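Local coordinates for protein trehalose-6-phosphate phosphatase (Candida albicans, PDB 5DXF) that belongs to glycosyltransferase family 20 and has the GT-B type of fold, in which two Rossmann-like domains face each other, at residues A[299-304]-A[440-445]; A[305-310]-A[502-507]; A[356-361]-A[396-401]. One frame throughout, in Å; residues are numbered along the deposited sequence.

Contact 1: A[299-304]-A[440-445]; sequences IGIDTE and TSLEFV
Ile301 rests its CD1 methyl on Leu442, CD1 to CB 3.3 Å, and the two side chains slant across one another. A chi1 of 50° sets CG1 of Ile301 between its backbone N and carbonyl carbon, and the extended chi2 then carries CD1 on to helix 439-447. CG2, the other branch, comes to 4.1 Å from Leu442 CD1, so the leucine is met at its base and at one of its methyls. CD1 of Ile301 also lies 3.6 Å from the backbone N of Glu443, and the aliphatic CG of that glutamate flanks the same methyl at 4.2 Å. The loop 299-302 follows strand 290-296, the last in sequence of the first Rossmann-like domain, and leads through helix 303-311 into the second; the contact thus probably sets the first interdomain crossing of a GT-B fold against a helix of the second domain. Backbone hydrogen bonds tie Ile301 to Val512, while Leu442 also meets Val507 of helix 493-509. All the touching residues are buried, and the carboxylate of Glu443 has its OE2 hydrogen-bonded to Tyr418 OH.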
ATOM      1  N   ILE A 299      -6.486  -6.292  -2.367  1.00 56.54           N
ATOM      2  CA  ILE A 299      -7.162  -5.533  -1.324  1.00 57.51           C
ATOM      3  C   ILE A 299      -7.971  -4.369  -1.865  1.00 57.45           C
ATOM      4  O   ILE A 299      -7.621  -3.771  -2.872  1.00 53.06           O
ATOM      5  CB  ILE A 299      -6.184  -5.012  -0.265  1.00 56.68           C
ATOM      6  CG1 ILE A 299      -6.949  -4.581   0.980  1.00 53.62           C
ATOM      7  CG2 ILE A 299      -5.365  -3.862  -0.813  1.00 45.14           C
ATOM      8  CD1 ILE A 299      -6.110  -4.600   2.233  1.00 54.18           C
ATOM      9  N   GLY A 300      -9.066  -4.064  -1.183  1.00 70.75           N
ATOM     10  CA  GLY A 300      -9.920  -2.956  -1.566  1.00 62.86           C
ATOM     11  C   GLY A 300      -9.933  -1.889  -0.487  1.00 53.31           C
ATOM     12  O   GLY A 300      -9.413  -2.105   0.608  1.00 46.16           O
ATOM     13  N   ILE A 301     -10.501  -0.743  -0.829  1.00 61.21           N
ATOM     14  CA  ILE A 301     -10.705   0.364   0.095  1.00 63.03           C
ATOM     15  C   ILE A 301     -12.030   0.292   0.844  1.00 58.31           C
ATOM     16  O   ILE A 301     -12.911  -0.467   0.488  1.00 58.37           O
ATOM     17  CB  ILE A 301     -10.570   1.722  -0.610  1.00 56.53           C
ATOM     18  CG1 ILE A 301     -11.416   1.773  -1.865  1.00 52.06           C
ATOM     19  CG2 ILE A 301      -9.130   1.975  -0.993  1.00 62.44           C
ATOM     20  CD1 ILE A 301     -11.181   3.021  -2.680  1.00 58.46           C
ATOM     21  N   ASP A 302     -12.161   1.096   1.887  1.00 66.85           N
ATOM     22  CA  ASP A 302     -13.425   1.228   2.579  1.00 60.57           C
ATOM     23  C   ASP A 302     -14.209   2.257   1.826  1.00 62.18           C
ATOM     24  O   ASP A 302     -14.124   3.437   2.095  1.00 62.35           O
ATOM     25  CB  ASP A 302     -13.201   1.727   3.987  1.00 63.70           C
ATOM     26  CG  ASP A 302     -14.460   1.782   4.779  1.00 64.60           C
ATOM     27  OD1 ASP A 302     -15.532   1.919   4.169  1.00 65.14           O
ATOM     28  OD2 ASP A 302     -14.378   1.672   6.010  1.00 67.02           O
ATOM     29  N   THR A 303     -14.965   1.786   0.853  1.00 67.11           N
ATOM     30  CA  THR A 303     -15.642   2.648  -0.088  1.00 66.79           C
ATOM     31  C   THR A 303     -16.690   3.546   0.534  1.00 72.31           C
ATOM     32  O   THR A 303     -16.824   4.696   0.158  1.00 69.99           O
ATOM     33  CB  THR A 303     -16.297   1.816  -1.185  1.00 63.64           C
ATOM     34  OG1 THR A 303     -15.351   0.867  -1.664  1.00 75.33           O
ATOM     35  CG2 THR A 303     -16.698   2.688  -2.320  1.00 73.79           C
ATOM     36  N   GLU A 304     -17.454   3.012   1.467  1.00 72.32           N
ATOM     37  CA  GLU A 304     -18.546   3.785   2.065  1.00 79.91           C
ATOM     38  C   GLU A 304     -18.024   4.988   2.846  1.00 70.63           C
ATOM     39  O   GLU A 304     -18.584   6.081   2.742  1.00 76.84           O
ATOM     40  CB  GLU A 304     -19.439   2.901   2.966  1.00 83.24           C
ATOM     41  CG  GLU A 304     -18.935   2.593   4.390  1.00 84.18           C
ATOM     42  CD  GLU A 304     -20.046   2.103   5.315  1.00 92.34           C
ATOM     43  OE1 GLU A 304     -21.170   2.644   5.231  1.00 81.50           O
ATOM     44  OE2 GLU A 304     -19.800   1.180   6.124  1.00 89.74           O
ATOM     45  N   THR A 440      -4.613   5.194  -3.972  1.00 55.19           N
ATOM     46  CA  THR A 440      -4.939   6.533  -4.450  1.00 54.02           C
ATOM     47  C   THR A 440      -5.814   6.517  -5.703  1.00 49.70           C
ATOM     48  O   THR A 440      -6.707   7.349  -5.847  1.00 54.41           O
ATOM     49  CB  THR A 440      -3.651   7.336  -4.738  1.00 51.29           C
ATOM     50  OG1 THR A 440      -2.857   7.405  -3.547  1.00 67.74           O
ATOM     51  CG2 THR A 440      -3.979   8.749  -5.204  1.00 49.17           C
ATOM     52  N   SER A 441      -5.564   5.567  -6.599  1.00 46.23           N
ATOM     53  CA  SER A 441      -6.352   5.451  -7.823  1.00 48.29           C
ATOM     54  C   SER A 441      -7.808   5.110  -7.517  1.00 51.22           C
ATOM     55  O   SER A 441      -8.727   5.732  -8.053  1.00 47.03           O
ATOM     56  CB  SER A 441      -5.748   4.397  -8.753  1.00 51.79           C
ATOM     57  OG  SER A 441      -5.592   3.156  -8.086  1.00 45.42           O
ATOM     58  N   LEU A 442      -8.005   4.121  -6.652  1.00 52.03           N
ATOM     59  CA  LEU A 442      -9.337   3.703  -6.232  1.00 53.42           C
ATOM     60  C   LEU A 442     -10.087   4.851  -5.551  1.00 60.84           C
ATOM     61  O   LEU A 442     -11.233   5.166  -5.912  1.00 50.99           O
ATOM     62  CB  LEU A 442      -9.239   2.502  -5.292  1.00 54.80           C
ATOM     63  CG  LEU A 442      -8.388   1.318  -5.762  1.00 60.15           C
ATOM     64  CD1 LEU A 442      -8.238   0.286  -4.651  1.00 48.46           C
ATOM     65  CD2 LEU A 442      -8.989   0.684  -7.005  1.00 53.24           C
ATOM     66  N   GLU A 443      -9.431   5.473  -4.574  1.00 50.32           N
ATOM     67  CA  GLU A 443      -9.997   6.634  -3.887  1.00 52.20           C
ATOM     68  C   GLU A 443     -10.384   7.743  -4.867  1.00 48.10           C
ATOM     69  O   GLU A 443     -11.444   8.358  -4.735  1.00 39.45           O
ATOM     70  CB  GLU A 443      -9.013   7.171  -2.847  1.00 51.35           C
ATOM     71  CG  GLU A 443      -9.125   6.493  -1.493  1.00 59.81           C
ATOM     72  CD  GLU A 443      -7.873   6.641  -0.651  1.00 61.44           C
ATOM     73  OE1 GLU A 443      -7.902   6.245   0.534  1.00 56.06           O
ATOM     74  OE2 GLU A 443      -6.858   7.146  -1.175  1.00 58.01           O
ATOM     75  N   PHE A 444      -9.520   7.982  -5.848  1.00 44.05           N
ATOM     76  CA  PHE A 444      -9.781   8.967  -6.893  1.00 47.57           C
ATOM     77  C   PHE A 444     -11.035   8.614  -7.685  1.00 53.37           C
ATOM     78  O   PHE A 444     -11.879   9.479  -7.950  1.00 41.53           O
ATOM     79  CB  PHE A 444      -8.578   9.076  -7.834  1.00 38.30           C
ATOM     80  CG  PHE A 444      -8.859   9.837  -9.101  1.00 38.07           C
ATOM     81  CD1 PHE A 444      -8.814  11.223  -9.118  1.00 26.34           C
ATOM     82  CD2 PHE A 444      -9.158   9.166 -10.279  1.00 36.53           C
ATOM     83  CE1 PHE A 444      -9.065  11.928 -10.284  1.00 34.89           C
ATOM     84  CE2 PHE A 444      -9.413   9.862 -11.448  1.00 34.62           C
ATOM     85  CZ  PHE A 444      -9.365  11.245 -11.451  1.00 41.59           C
ATOM     86  N   VAL A 445     -11.148   7.344  -8.068  1.00 51.24           N
ATOM     87  CA  VAL A 445     -12.306   6.886  -8.827  1.00 49.53           C
ATOM     88  C   VAL A 445     -13.585   7.115  -8.026  1.00 62.03           C
ATOM     89  O   VAL A 445     -14.594   7.559  -8.580  1.00 51.34           O
ATOM     90  CB  VAL A 445     -12.188   5.394  -9.218  1.00 50.65           C
ATOM     91  CG1 VAL A 445     -13.491   4.892  -9.809  1.00 55.02           C
ATOM     92  CG2 VAL A 445     -11.055   5.192 -10.211  1.00 51.45           C
TER

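Contact 2: A[305-310]-A[502-507]; sequences KIEHDA and KLYEKV
The phenol oxygen of Tyr504 is gripped by two charged groups: it donates to Glu307 OE2, with OH to OE2 at 2.5 Å, and it is hydrogen-bonded to NZ of Lys449. The bond joins two helices of the second Rossmann-like domain of a GT-B fold, helix 303-311, which follows what is probably the first interdomain crossing, and the long helix 493-509. Their backbones stay well apart here, the nearest CA atoms, those of Glu307 and Tyr504, being 11.2 Å from each other, and two long side chains span the gap. CG of Glu307 stands opposite its backbone N (chi1 -171°), at the start of an extended chain that puts OE2 within bonding distance of the hydroxyl. The tyrosine comes to meet it with its hydroxyl end, roughly at right angles to the glutamate chain. OE2 lies at the edge of the phenol ring, near its plane, whereas the hydroxyl reaches OE2 from above the carboxylate, 38° out of that plane; the two planes differ by 68°. OE1 forms a salt bridge to Lys449, whose ammonium group therefore binds both partners and probably helps keep the carboxylate charged at this partly exposed site. Glu307 also packs on Ile446 of helix 439-447. Elsewhere on helix 303-311, OD1 of Asp309 accepts a hydrogen bond from His308 ND1 at 3.0 Å and makes a long salt bridge with Lys305, NZ to OD1 3.8 Å.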
ATOM      1  N   LYS A 305     -16.946   4.802   3.603  1.00 63.24           N
ATOM      2  CA  LYS A 305     -16.410   5.882   4.419  1.00 64.67           C
ATOM      3  C   LYS A 305     -15.731   6.944   3.568  1.00 62.58           C
ATOM      4  O   LYS A 305     -15.885   8.133   3.822  1.00 67.55           O
ATOM      5  CB  LYS A 305     -15.427   5.348   5.467  1.00 59.34           C
ATOM      6  CG  LYS A 305     -14.879   6.443   6.371  1.00 61.20           C
ATOM      7  CD  LYS A 305     -14.480   5.912   7.738  1.00 70.59           C
ATOM      8  CE  LYS A 305     -14.326   7.057   8.719  1.00 66.05           C
ATOM      9  NZ  LYS A 305     -15.550   7.900   8.705  1.00 59.97           N
ATOM     10  N   ILE A 306     -14.980   6.514   2.560  1.00 63.46           N
ATOM     11  CA  ILE A 306     -14.312   7.445   1.659  1.00 61.89           C
ATOM     12  C   ILE A 306     -15.324   8.261   0.863  1.00 60.25           C
ATOM     13  O   ILE A 306     -15.173   9.470   0.714  1.00 57.54           O
ATOM     14  CB  ILE A 306     -13.363   6.706   0.692  1.00 56.56           C
ATOM     15  CG1 ILE A 306     -12.137   6.205   1.454  1.00 55.85           C
ATOM     16  CG2 ILE A 306     -12.938   7.609  -0.458  1.00 55.42           C
ATOM     17  CD1 ILE A 306     -11.447   5.043   0.795  1.00 60.79           C
ATOM     18  N   GLU A 307     -16.364   7.602   0.363  1.00 63.86           N
ATOM     19  CA  GLU A 307     -17.423   8.310  -0.348  1.00 69.22           C
ATOM     20  C   GLU A 307     -18.125   9.301   0.584  1.00 66.98           C
ATOM     21  O   GLU A 307     -18.318  10.474   0.233  1.00 63.03           O
ATOM     22  CB  GLU A 307     -18.425   7.322  -0.941  1.00 64.33           C
ATOM     23  CG  GLU A 307     -19.442   7.956  -1.864  1.00 65.92           C
ATOM     24  CD  GLU A 307     -20.107   6.943  -2.769  1.00 66.91           C
ATOM     25  OE1 GLU A 307     -21.128   7.284  -3.401  1.00 61.55           O
ATOM     26  OE2 GLU A 307     -19.602   5.802  -2.857  1.00 75.61           O
ATOM     27  N   HIS A 308     -18.413   8.870   1.802  1.00 58.98           N
ATOM     28  CA  HIS A 308     -19.086   9.740   2.737  1.00 64.59           C
ATOM     29  C   HIS A 308     -18.289  10.996   3.076  1.00 70.51           C
ATOM     30  O   HIS A 308     -18.814  12.106   3.024  1.00 66.94           O
ATOM     31  CB  HIS A 308     -19.339   8.956   4.022  1.00 66.40           C
ATOM     32  CG  HIS A 308     -19.825   9.795   5.157  1.00 77.87           C
ATOM     33  ND1 HIS A 308     -19.064  10.039   6.278  1.00 78.44           N
ATOM     34  CD2 HIS A 308     -20.990  10.455   5.342  1.00 71.98           C
ATOM     35  CE1 HIS A 308     -19.742  10.811   7.105  1.00 80.51           C
ATOM     36  NE2 HIS A 308     -20.912  11.078   6.560  1.00 81.77           N
ATOM     37  N   ASP A 309     -17.010  10.817   3.380  1.00 70.11           N
ATOM     38  CA  ASP A 309     -16.118  11.916   3.702  1.00 60.61           C
ATOM     39  C   ASP A 309     -15.917  12.817   2.513  1.00 56.01           C
ATOM     40  O   ASP A 309     -15.856  14.016   2.636  1.00 62.74           O
ATOM     41  CB  ASP A 309     -14.792  11.391   4.224  1.00 60.77           C
ATOM     42  CG  ASP A 309     -14.944  10.600   5.489  1.00 63.99           C
ATOM     43  OD1 ASP A 309     -16.079  10.315   5.879  1.00 72.02           O
ATOM     44  OD2 ASP A 309     -13.929  10.252   6.105  1.00 71.18           O
ATOM     45  N   ALA A 310     -15.816  12.222   1.346  1.00 52.94           N
ATOM     46  CA  ALA A 310     -15.626  12.992   0.144  1.00 58.96           C
ATOM     47  C   ALA A 310     -16.801  13.912  -0.087  1.00 59.74           C
ATOM     48  O   ALA A 310     -16.644  15.037  -0.523  1.00 56.84           O
ATOM     49  CB  ALA A 310     -15.458  12.065  -1.041  1.00 57.36           C
ATOM     50  N   LYS A 502     -17.896   2.466 -15.362  1.00 57.44           N
ATOM     51  CA  LYS A 502     -17.213   1.173 -15.368  1.00 64.97           C
ATOM     52  C   LYS A 502     -16.240   1.020 -14.202  1.00 62.09           C
ATOM     53  O   LYS A 502     -16.330   0.063 -13.419  1.00 56.26           O
ATOM     54  CB  LYS A 502     -16.467   0.978 -16.693  1.00 64.56           C
ATOM     55  CG  LYS A 502     -17.355   1.056 -17.927  1.00 68.57           C
ATOM     56  CD  LYS A 502     -16.550   0.968 -19.215  1.00 69.88           C
ATOM     57  CE  LYS A 502     -17.470   1.008 -20.428  1.00 71.26           C
ATOM     58  NZ  LYS A 502     -17.399  -0.233 -21.251  1.00 74.21           N
ATOM     59  N   LEU A 503     -15.325   1.978 -14.082  1.00 57.04           N
ATOM     60  CA  LEU A 503     -14.319   1.949 -13.026  1.00 57.39           C
ATOM     61  C   LEU A 503     -14.933   2.058 -11.634  1.00 51.26           C
ATOM     62  O   LEU A 503     -14.448   1.440 -10.690  1.00 51.23           O
ATOM     63  CB  LEU A 503     -13.307   3.078 -13.214  1.00 58.90           C
ATOM     64  CG  LEU A 503     -12.504   3.070 -14.511  1.00 61.40           C
ATOM     65  CD1 LEU A 503     -11.582   4.277 -14.561  1.00 50.52           C
ATOM     66  CD2 LEU A 503     -11.715   1.780 -14.632  1.00 57.57           C
ATOM     67  N   TYR A 504     -15.997   2.843 -11.509  1.00 62.13           N
ATOM     68  CA  TYR A 504     -16.621   3.070 -10.211  1.00 57.27           C
ATOM     69  C   TYR A 504     -17.261   1.793  -9.692  1.00 62.46           C
ATOM     70  O   TYR A 504     -16.966   1.367  -8.576  1.00 61.37           O
ATOM     71  CB  TYR A 504     -17.653   4.192 -10.289  1.00 56.18           C
ATOM     72  CG  TYR A 504     -18.277   4.566  -8.967  1.00 62.09           C
ATOM     73  CD1 TYR A 504     -17.576   5.311  -8.028  1.00 56.58           C
ATOM     74  CD2 TYR A 504     -19.573   4.184  -8.665  1.00 67.08           C
ATOM     75  CE1 TYR A 504     -18.153   5.657  -6.815  1.00 61.99           C
ATOM     76  CE2 TYR A 504     -20.157   4.523  -7.462  1.00 73.31           C
ATOM     77  CZ  TYR A 504     -19.447   5.258  -6.541  1.00 71.56           C
ATOM     78  OH  TYR A 504     -20.045   5.586  -5.347  1.00 63.56           O
ATOM     79  N   GLU A 505     -18.119   1.166 -10.493  1.00 67.52           N
ATOM     80  CA  GLU A 505     -18.709  -0.096 -10.047  1.00 66.30           C
ATOM     81  C   GLU A 505     -17.646  -1.195  -9.933  1.00 58.70           C
ATOM     82  O   GLU A 505     -17.790  -2.112  -9.123  1.00 56.82           O
ATOM     83  CB  GLU A 505     -19.851  -0.540 -10.972  1.00 63.71           C
ATOM     84  CG  GLU A 505     -19.680  -0.205 -12.435  1.00 68.97           C
ATOM     85  CD  GLU A 505     -20.682  -0.934 -13.297  1.00 85.97           C
ATOM     86  OE1 GLU A 505     -21.888  -0.608 -13.227  1.00 98.85           O
ATOM     87  OE2 GLU A 505     -20.260  -1.847 -14.039  1.00 86.24           O
ATOM     88  N   LYS A 506     -16.569  -1.095 -10.713  1.00 55.24           N
ATOM     89  CA  LYS A 506     -15.492  -2.077 -10.592  1.00 58.95           C
ATOM     90  C   LYS A 506     -14.783  -1.958  -9.241  1.00 60.35           C
ATOM     91  O   LYS A 506     -14.395  -2.963  -8.643  1.00 58.47           O
ATOM     92  CB  LYS A 506     -14.474  -1.940 -11.723  1.00 62.74           C
ATOM     93  CG  LYS A 506     -13.527  -3.132 -11.819  1.00 71.13           C
ATOM     94  CD  LYS A 506     -14.307  -4.435 -11.984  1.00 76.13           C
ATOM     95  CE  LYS A 506     -13.397  -5.655 -11.951  1.00 71.44           C
ATOM     96  NZ  LYS A 506     -12.661  -5.771 -10.661  1.00 71.81           N
ATOM     97  N   VAL A 507     -14.616  -0.725  -8.770  1.00 52.60           N
ATOM     98  CA  VAL A 507     -14.035  -0.455  -7.459  1.00 55.03           C
ATOM     99  C   VAL A 507     -15.001  -0.868  -6.353  1.00 61.54           C
ATOM    100  O   VAL A 507     -14.596  -1.465  -5.352  1.00 58.74           O
ATOM    101  CB  VAL A 507     -13.675   1.042  -7.296  1.00 62.76           C
ATOM    102  CG1 VAL A 507     -13.334   1.364  -5.850  1.00 46.71           C
ATOM    103  CG2 VAL A 507     -12.512   1.404  -8.203  1.00 52.81           C
TER

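Contact 3: A[356-361]-A[396-401]; sequences FLDMYP and SKYGNL
Helices 346-359 and 381-398, the connecting helices of two successive beta-alpha-beta units in the second domain, meet side by side at their C-terminal ends. The main touch is a CH-pi contact: CB of Leu357 sits over one face of the Tyr398 ring, 3.8 Å from its centroid and 21° off the ring normal. CD1 of the leucine extends the cover along the same side chain, to 3.6 Å from Tyr398 CD2, as the two side chains lie alongside and run opposite ways. Tyr398 CG lies anti to its own carbonyl carbon (chi1 -63°), which sends the ring across to the other helix, while CG of Lys397 lies over the opposite face, off toward its margin. The hydroxyl arrives beside Asp358, with OH 3.2 Å from CA and 3.3 Å from CG, and the carboxylate plane is turned 87° to the ring without a hydrogen bond forming. A long salt bridge, Asp358 OD1 to Lys397 NZ at 3.8 Å, joins the two helices on the more exposed side. Arg364 hydrogen-bonds to the backbone oxygens of Leu357 and Asp358 and touches Tyr398. Neighbouring helices packed beside a parallel sheet, here strands 332-339, 367-374 and 406-409, are typical of Rossmann-like domains.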
ATOM      1  N   PHE A 356       4.967  16.311 -22.259  1.00 57.41           N
ATOM      2  CA  PHE A 356       3.614  16.766 -22.571  1.00 58.44           C
ATOM      3  C   PHE A 356       3.551  18.269 -22.782  1.00 60.53           C
ATOM      4  O   PHE A 356       2.890  18.744 -23.705  1.00 60.74           O
ATOM      5  CB  PHE A 356       2.645  16.354 -21.461  1.00 55.89           C
ATOM      6  CG  PHE A 356       1.324  17.074 -21.503  1.00 59.97           C
ATOM      7  CD1 PHE A 356       0.357  16.731 -22.435  1.00 63.47           C
ATOM      8  CD2 PHE A 356       1.042  18.082 -20.594  1.00 58.98           C
ATOM      9  CE1 PHE A 356      -0.862  17.390 -22.468  1.00 60.97           C
ATOM     10  CE2 PHE A 356      -0.174  18.743 -20.623  1.00 61.12           C
ATOM     11  CZ  PHE A 356      -1.127  18.396 -21.559  1.00 59.16           C
ATOM     12  N   LEU A 357       4.235  19.015 -21.921  1.00 55.61           N
ATOM     13  CA  LEU A 357       4.293  20.464 -22.061  1.00 57.56           C
ATOM     14  C   LEU A 357       5.081  20.867 -23.304  1.00 68.03           C
ATOM     15  O   LEU A 357       4.778  21.876 -23.942  1.00 59.40           O
ATOM     16  CB  LEU A 357       4.907  21.096 -20.812  1.00 57.03           C
ATOM     17  CG  LEU A 357       4.042  21.013 -19.553  1.00 53.18           C
ATOM     18  CD1 LEU A 357       4.717  21.715 -18.387  1.00 53.90           C
ATOM     19  CD2 LEU A 357       2.666  21.605 -19.812  1.00 54.40           C
ATOM     20  N   ASP A 358       6.076  20.051 -23.621  1.00 64.49           N
ATOM     21  CA  ASP A 358       6.909  20.232 -24.792  1.00 63.76           C
ATOM     22  C   ASP A 358       6.160  20.097 -26.096  1.00 65.70           C
ATOM     23  O   ASP A 358       6.353  20.877 -27.012  1.00 71.80           O
ATOM     24  CB  ASP A 358       8.015  19.192 -24.768  1.00 20.00           C
ATOM     25  CG  ASP A 358       9.323  19.754 -24.312  1.00 20.00           C
ATOM     26  OD1 ASP A 358       9.999  20.398 -25.126  1.00 20.00           O
ATOM     27  OD2 ASP A 358       9.685  19.551 -23.146  1.00 20.00           O
ATOM     28  N   MET A 359       5.303  19.093 -26.166  1.00 62.58           N
ATOM     29  CA  MET A 359       4.595  18.720 -27.386  1.00 62.73           C
ATOM     30  C   MET A 359       3.369  19.581 -27.673  1.00 70.66           C
ATOM     31  O   MET A 359       3.046  19.836 -28.832  1.00 72.27           O
ATOM     32  CB  MET A 359       4.173  17.251 -27.315  1.00 71.82           C
ATOM     33  CG  MET A 359       5.329  16.268 -27.347  1.00 67.62           C
ATOM     34  SD  MET A 359       4.786  14.566 -27.112  1.00 69.37           S
ATOM     35  CE  MET A 359       3.564  14.410 -28.412  1.00 63.03           C
ATOM     36  N   TYR A 360       2.686  20.022 -26.622  1.00 67.70           N
ATOM     37  CA  TYR A 360       1.424  20.735 -26.793  1.00 70.35           C
ATOM     38  C   TYR A 360       1.465  22.150 -26.224  1.00 71.38           C
ATOM     39  O   TYR A 360       1.298  22.345 -25.020  1.00 70.83           O
ATOM     40  CB  TYR A 360       0.285  19.944 -26.146  1.00 65.17           C
ATOM     41  CG  TYR A 360       0.209  18.510 -26.619  1.00 70.74           C
ATOM     42  CD1 TYR A 360      -0.436  18.185 -27.805  1.00 66.24           C
ATOM     43  CD2 TYR A 360       0.789  17.484 -25.885  1.00 69.85           C
ATOM     44  CE1 TYR A 360      -0.505  16.876 -28.244  1.00 70.89           C
ATOM     45  CE2 TYR A 360       0.726  16.173 -26.315  1.00 69.02           C
ATOM     46  CZ  TYR A 360       0.078  15.874 -27.495  1.00 71.76           C
ATOM     47  OH  TYR A 360       0.012  14.570 -27.926  1.00 68.09           O
ATOM     48  N   PRO A 361       1.684  23.143 -27.099  1.00 70.11           N
ATOM     49  CA  PRO A 361       1.657  24.564 -26.736  1.00 68.75           C
ATOM     50  C   PRO A 361       0.273  25.004 -26.269  1.00 69.18           C
ATOM     51  O   PRO A 361       0.143  25.997 -25.554  1.00 69.27           O
ATOM     52  CB  PRO A 361       2.037  25.273 -28.042  1.00 69.68           C
ATOM     53  CG  PRO A 361       2.711  24.233 -28.868  1.00 69.91           C
ATOM     54  CD  PRO A 361       2.043  22.946 -28.513  1.00 69.98           C
ATOM     55  N   SER A 396      10.914  26.293 -14.329  1.00 44.60           N
ATOM     56  CA  SER A 396      11.772  27.298 -14.942  1.00 46.62           C
ATOM     57  C   SER A 396      11.408  27.509 -16.405  1.00 51.30           C
ATOM     58  O   SER A 396      11.413  28.637 -16.901  1.00 45.90           O
ATOM     59  CB  SER A 396      13.244  26.902 -14.826  1.00 41.51           C
ATOM     60  OG  SER A 396      14.054  27.721 -15.651  1.00 55.37           O
ATOM     61  N   LYS A 397      11.085  26.420 -17.094  1.00 52.49           N
ATOM     62  CA  LYS A 397      10.834  26.490 -18.528  1.00 58.77           C
ATOM     63  C   LYS A 397       9.441  27.016 -18.869  1.00 53.26           C
ATOM     64  O   LYS A 397       9.294  27.849 -19.764  1.00 44.65           O
ATOM     65  CB  LYS A 397      11.037  25.117 -19.174  1.00 61.51           C
ATOM     66  CG  LYS A 397      10.813  25.121 -20.677  1.00 64.71           C
ATOM     67  CD  LYS A 397      11.514  23.964 -21.363  1.00 64.30           C
ATOM     68  CE  LYS A 397      11.397  24.083 -22.873  1.00 68.14           C
ATOM     69  NZ  LYS A 397      12.218  23.059 -23.571  1.00 82.05           N
ATOM     70  N   TYR A 398       8.422  26.540 -18.159  1.00 51.92           N
ATOM     71  CA  TYR A 398       7.044  26.860 -18.523  1.00 53.79           C
ATOM     72  C   TYR A 398       6.300  27.695 -17.489  1.00 54.90           C
ATOM     73  O   TYR A 398       5.154  28.084 -17.708  1.00 52.17           O
ATOM     74  CB  TYR A 398       6.262  25.573 -18.783  1.00 56.40           C
ATOM     75  CG  TYR A 398       6.795  24.788 -19.952  1.00 57.65           C
ATOM     76  CD1 TYR A 398       6.594  25.228 -21.253  1.00 57.62           C
ATOM     77  CD2 TYR A 398       7.509  23.614 -19.758  1.00 52.11           C
ATOM     78  CE1 TYR A 398       7.083  24.520 -22.328  1.00 65.04           C
ATOM     79  CE2 TYR A 398       8.002  22.897 -20.827  1.00 63.74           C
ATOM     80  CZ  TYR A 398       7.786  23.356 -22.110  1.00 70.53           C
ATOM     81  OH  TYR A 398       8.276  22.649 -23.180  1.00 68.66           O
ATOM     82  N   GLY A 399       6.945  27.974 -16.365  1.00 51.38           N
ATOM     83  CA  GLY A 399       6.301  28.743 -15.321  1.00 47.29           C
ATOM     84  C   GLY A 399       6.471  30.239 -15.478  1.00 47.56           C
ATOM     85  O   GLY A 399       7.367  30.711 -16.181  1.00 52.73           O
ATOM     86  N   ASN A 400       5.589  30.987 -14.824  1.00 38.71           N
ATOM     87  CA  ASN A 400       5.767  32.421 -14.662  1.00 40.90           C
ATOM     88  C   ASN A 400       5.297  32.845 -13.278  1.00 40.11           C
ATOM     89  O   ASN A 400       5.067  32.003 -12.408  1.00 45.40           O
ATOM     90  CB  ASN A 400       5.027  33.206 -15.748  1.00 44.80           C
ATOM     91  CG  ASN A 400       3.547  32.883 -15.800  1.00 42.50           C
ATOM     92  OD1 ASN A 400       2.800  33.168 -14.862  1.00 41.85           O
ATOM     93  ND2 ASN A 400       3.110  32.298 -16.909  1.00 48.14           N
ATOM     94  N   LEU A 401       5.146  34.148 -13.082  1.00 47.38           N
ATOM     95  CA  LEU A 401       4.822  34.691 -11.769  1.00 50.98           C
ATOM     96  C   LEU A 401       3.419  34.299 -11.319  1.00 48.74           C
ATOM     97  O   LEU A 401       3.171  34.105 -10.128  1.00 52.99           O
ATOM     98  CB  LEU A 401       4.971  36.216 -11.775  1.00 47.66           C
ATOM     99  CG  LEU A 401       6.393  36.742 -12.024  1.00 68.38           C
ATOM    100  CD1 LEU A 401       6.717  36.855 -13.514  1.00 60.77           C
ATOM    101  CD2 LEU A 401       6.624  38.065 -11.308  1.00 50.40           C
TER

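Overall arrangement
Contacts 1 and 2 form one continuous patch, their centres 6 Å apart, and both draw on helix 303-311. Ile306 CD1 joins them, lying 3.6 Å from Glu443 CG and 3.7 Å from Ile301 CB, and Val445 CG1 packs 3.6 Å from Tyr504 CA. Their segments alternate along the chain, and helices 303-311, 439-447 and 493-509 pack together: contact 1 supplies the buried apolar part, contact 2 the polar bridge toward the surface. Contact 3 stands apart, its centre about 32 Å from that of contact 1 and 34 Å from that of contact 2. Its segments come between those of the other two in sequence, on the far flank of the second domain, away from the interdomain crossing.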